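Local coordinates for protein EcmrR transcriptional regulator (Escherichia coli, PDB 6WL5) that probably senses cationic, lipophilic drugs through its GyrI-like C-terminal domain and, as a multidrug-responsive MerR family regulator, activates transcription, at residues A[133-137]-A[138-142]. Numbering follows the deposited sequence.
With 16A (cetyl-trimethyl-ammonium), chain G; 16A (cetyl-trimethyl-ammonium), chain F.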
ATOM      1  N   GLU A 133      -1.413  -0.028  -1.967  1.00 14.59           N
ATOM      2  CA  GLU A 133      -2.656   0.156  -1.227  1.00 14.77           C
ATOM      3  C   GLU A 133      -2.288   0.950   0.013  1.00 13.63           C
ATOM      4  O   GLU A 133      -1.689   0.413   0.941  1.00 13.70           O
ATOM      5  CB  GLU A 133      -3.224  -1.223  -0.871  1.00 15.13           C
ATOM      6  CG  GLU A 133      -4.538  -1.257  -0.132  1.00 15.10           C
ATOM      7  CD  GLU A 133      -5.018  -2.708  -0.071  1.00 13.54           C
ATOM      8  OE1 GLU A 133      -5.725  -3.104  -1.006  1.00 15.77           O
ATOM      9  OE2 GLU A 133      -4.622  -3.439   0.881  1.00 15.33           O
ATOM     10  N   SER A 134      -2.594   2.244   0.009  1.00 14.10           N
ATOM     11  CA  SER A 134      -2.089   3.199   0.984  1.00 14.67           C
ATOM     12  C   SER A 134      -3.167   3.473   2.033  1.00 13.79           C
ATOM     13  O   SER A 134      -4.220   4.048   1.713  1.00 14.62           O
ATOM     14  CB  SER A 134      -1.726   4.489   0.249  1.00 16.34           C
ATOM     15  OG  SER A 134      -1.251   5.465   1.153  1.00 17.05           O
ATOM     16  N   TYR A 135      -2.856   3.147   3.295  1.00 14.21           N
ATOM     17  CA  TYR A 135      -3.815   3.202   4.392  1.00 15.02           C
ATOM     18  C   TYR A 135      -3.747   4.589   5.017  1.00 14.08           C
ATOM     19  O   TYR A 135      -2.685   5.008   5.490  1.00 16.56           O
ATOM     20  CB  TYR A 135      -3.474   2.137   5.448  1.00 14.61           C
ATOM     21  CG  TYR A 135      -3.369   0.778   4.770  1.00 14.41           C
ATOM     22  CD1 TYR A 135      -4.483   0.160   4.260  1.00 14.61           C
ATOM     23  CD2 TYR A 135      -2.141   0.158   4.610  1.00 14.38           C
ATOM     24  CE1 TYR A 135      -4.388  -1.061   3.586  1.00 15.37           C
ATOM     25  CE2 TYR A 135      -2.033  -1.047   3.969  1.00 15.14           C
ATOM     26  CZ  TYR A 135      -3.145  -1.648   3.437  1.00 13.90           C
ATOM     27  OH  TYR A 135      -2.978  -2.853   2.781  1.00 15.18           O
ATOM     28  N   ILE A 136      -4.877   5.292   5.021  1.00 14.55           N
ATOM     29  CA  ILE A 136      -4.942   6.671   5.509  1.00 14.66           C
ATOM     30  C   ILE A 136      -5.748   6.753   6.798  1.00 15.32           C
ATOM     31  O   ILE A 136      -5.191   6.991   7.884  1.00 16.84           O
ATOM     32  CB  ILE A 136      -5.479   7.605   4.394  1.00 15.38           C
ATOM     33  CG1 ILE A 136      -4.595   7.536   3.152  1.00 18.60           C
ATOM     34  CG2 ILE A 136      -5.598   9.039   4.892  1.00 17.08           C
ATOM     35  CD1 ILE A 136      -5.242   8.123   1.933  1.00 20.34           C
ATOM     36  N   ASP A 137      -7.052   6.543   6.678  1.00 14.14           N
ATOM     37  CA  ASP A 137      -7.974   6.474   7.804  1.00 13.71           C
ATOM     38  C   ASP A 137      -8.546   5.062   7.924  1.00 14.61           C
ATOM     39  O   ASP A 137      -8.785   4.385   6.921  1.00 13.75           O
ATOM     40  CB  ASP A 137      -9.106   7.479   7.602  1.00 16.05           C
ATOM     41  CG  ASP A 137      -8.634   8.932   7.624  1.00 17.30           C
ATOM     42  OD1 ASP A 137      -7.642   9.274   8.311  1.00 18.96           O
ATOM     43  OD2 ASP A 137      -9.282   9.709   6.903  1.00 21.03           O
ATOM     44  N   GLY A 138      -8.702   4.605   9.150  1.00 14.33           N
ATOM     45  CA  GLY A 138      -9.104   3.228   9.390  1.00 12.88           C
ATOM     46  C   GLY A 138      -9.408   3.044  10.865  1.00 13.91           C
ATOM     47  O   GLY A 138      -9.636   4.017  11.583  1.00 13.99           O
ATOM     48  N   ILE A 139      -9.348   1.791  11.324  1.00 12.74           N
ATOM     49  CA  ILE A 139      -9.749   1.463  12.697  1.00 13.01           C
ATOM     50  C   ILE A 139      -8.873   2.151  13.741  1.00 13.01           C
ATOM     51  O   ILE A 139      -9.292   2.278  14.899  1.00 14.12           O
ATOM     52  CB  ILE A 139      -9.811  -0.065  12.864  1.00 12.63           C
ATOM     53  CG1 ILE A 139     -10.701  -0.423  14.067  1.00 14.34           C
ATOM     54  CG2 ILE A 139      -8.387  -0.660  12.964  1.00 15.42           C
ATOM     55  CD1 ILE A 139     -11.034  -1.846  14.159  1.00 16.80           C
ATOM     56  N   TRP A 140      -7.651   2.567  13.367  1.00 13.50           N
ATOM     57  CA  TRP A 140      -6.759   3.311  14.256  1.00 13.76           C
ATOM     58  C   TRP A 140      -7.260   4.710  14.614  1.00 13.74           C
ATOM     59  O   TRP A 140      -6.815   5.249  15.636  1.00 16.25           O
ATOM     60  CB  TRP A 140      -5.378   3.388  13.626  1.00 16.19           C
ATOM     61  CG  TRP A 140      -5.391   3.845  12.159  1.00 14.96           C
ATOM     62  CD1 TRP A 140      -5.272   5.136  11.684  1.00 16.17           C
ATOM     63  CD2 TRP A 140      -5.517   3.014  11.010  1.00 13.92           C
ATOM     64  NE1 TRP A 140      -5.328   5.137  10.291  1.00 15.73           N
ATOM     65  CE2 TRP A 140      -5.468   3.850   9.867  1.00 15.51           C
ATOM     66  CE3 TRP A 140      -5.680   1.640  10.829  1.00 15.55           C
ATOM     67  CZ2 TRP A 140      -5.551   3.347   8.569  1.00 16.08           C
ATOM     68  CZ3 TRP A 140      -5.782   1.159   9.536  1.00 15.77           C
ATOM     69  CH2 TRP A 140      -5.687   2.001   8.426  1.00 16.27           C
ATOM     70  N   ASN A 141      -8.119   5.322  13.787  1.00 15.01           N
ATOM     71  CA  ASN A 141      -8.538   6.684  14.017  1.00 15.52           C
ATOM     72  C   ASN A 141     -10.010   6.990  13.788  1.00 14.31           C
ATOM     73  O   ASN A 141     -10.452   8.065  14.213  1.00 17.30           O
ATOM     74  CB  ASN A 141      -7.655   7.702  13.282  1.00 15.29           C
ATOM     75  CG  ASN A 141      -7.763   7.633  11.781  1.00 15.78           C
ATOM     76  OD1 ASN A 141      -8.331   6.703  11.223  1.00 14.89           O
ATOM     77  ND2 ASN A 141      -7.195   8.611  11.136  1.00 22.36           N
ATOM     78  N   LYS A 142     -10.794   6.072  13.221  1.00 14.21           N
ATOM     79  CA  LYS A 142     -12.208   6.307  12.943  1.00 15.18           C
ATOM     80  C   LYS A 142     -12.974   5.024  13.213  1.00 14.32           C
ATOM     81  O   LYS A 142     -12.728   4.007  12.565  1.00 15.32           O
ATOM     82  CB  LYS A 142     -12.387   6.715  11.481  1.00 18.23           C
ATOM     83  CG  LYS A 142     -11.678   8.027  11.155  1.00 25.48           C
ATOM     84  CD  LYS A 142     -12.349   8.983  10.237  1.00 27.80           C
ATOM     85  CE  LYS A 142     -11.408  10.168  10.003  1.00 30.09           C
ATOM     86  NZ  LYS A 142     -11.637  11.238  11.006  1.00 37.16           N
TER
HETATM   87  C1  16A G 303      -0.885   0.482  16.629  1.00 47.68           C
HETATM   88  C2  16A G 303      -0.692   1.875  16.037  1.00 44.39           C
HETATM   89  C3  16A G 303      -1.535   2.046  14.774  1.00 44.51           C
HETATM   90  C4  16A G 303      -1.436   3.375  14.014  1.00 45.54           C
HETATM   91  C5  16A G 303      -0.955   4.586  14.811  1.00 47.84           C
HETATM   92  C6  16A G 303      -1.457   5.966  14.341  1.00 47.19           C
HETATM   93  C7  16A G 303      -2.975   5.972  14.175  1.00 44.51           C
HETATM   94  C8  16A G 303      -3.764   7.237  14.491  1.00 44.92           C
HETATM   95  C9  16A G 303      -4.098   8.149  13.305  1.00 49.63           C
HETATM   96  C10 16A G 303      -2.977   8.362  12.287  1.00 52.12           C
HETATM   97  C11 16A G 303      -3.604   8.469  10.899  1.00 51.50           C
HETATM   98  C1  16A F 302     -10.735  -4.899  20.637  1.00 38.80           C
HETATM   99  C2  16A F 302     -10.842  -4.594  19.170  1.00 36.02           C
HETATM  100  C3  16A F 302      -9.424  -4.741  18.654  1.00 34.92           C
HETATM  101  C4  16A F 302      -9.225  -3.861  17.453  1.00 32.35           C
HETATM  102  C5  16A F 302      -7.763  -3.911  17.084  1.00 32.61           C
HETATM  103  C6  16A F 302      -7.362  -2.614  16.441  1.00 33.53           C
HETATM  104  C7  16A F 302      -5.900  -2.647  16.101  1.00 30.15           C
HETATM  105  C8  16A F 302      -5.514  -1.443  15.302  1.00 33.53           C
HETATM  106  C9  16A F 302      -4.034  -1.467  14.968  1.00 32.80           C
HETATM  107  C10 16A F 302      -3.811  -0.615  13.746  1.00 35.77           C
HETATM  108  C11 16A F 302      -2.518  -0.898  12.970  1.00 34.80           C
HETATM  109  C12 16A F 302      -2.756  -0.141  11.656  1.00 40.89           C
HETATM  110  C13 16A F 302      -1.586   0.008  10.694  1.00 39.60           C
HETATM  111  C14 16A F 302      -1.790   1.128   9.638  1.00 37.16           C
HETATM  112  C15 16A F 302      -0.962   2.347  10.028  1.00 40.20           C
HETATM  113  C16 16A F 302      -1.697   3.645  10.355  1.00 44.38           C
HETATM  114  N1  16A F 302      -1.104   4.802   9.652  1.00 48.69           N
HETATM  115  C17 16A F 302      -1.578   4.867   8.265  1.00 48.50           C
HETATM  116  C18 16A F 302      -1.544   5.999  10.373  1.00 52.90           C
HETATM  117  C19 16A F 302       0.366   4.814   9.610  1.00 50.18           C
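Trp140 folds back over the strand end, and its indole NE1 donates to Ile136 O (3.0 Å, N-H...O 156°); the acceptor lies in the ring plane, while the donor sits above the carbonyl plane. A second polar pair closes the turn: Asn141 ND2 reaches Asp137 OD1 at 2.9 Å, approaching from above the carboxylate plane, with carboxylate and amide 50° apart. The other end of that amide, OD1, accepts from Gly138 N (3.0 Å), so both ends of Asn141 are fixed and the group can hardly rotate. Further back on the strand, Tyr135 OH donates to Glu133 OE2 (2.6 Å), a carboxylate also bonded by Tyr59 and Tyr113. Strand 132-137 ends in a classic beta bulge, Ile136 and Asp137 both facing Met149, in the antiparallel sheet of the GyrI-like domain. In Trp140, chi1 of 49° puts CG between the backbone N and the carbonyl carbon, which helps to bring the indole back to the strand end. Gly138 N lies over the rim of one face, and CH2 touches Tyr135 CB at 3.7 Å. The opposite face receives cetyl-trimethyl-ammonium, C16 of the chain F molecule standing 3.8 Å above its centre, whereas the chain G tail meets CD1 through C7 (3.5 Å). With an alanine here, both detergent molecules would probably lose this aromatic surface, and Ile136 O its indole donor.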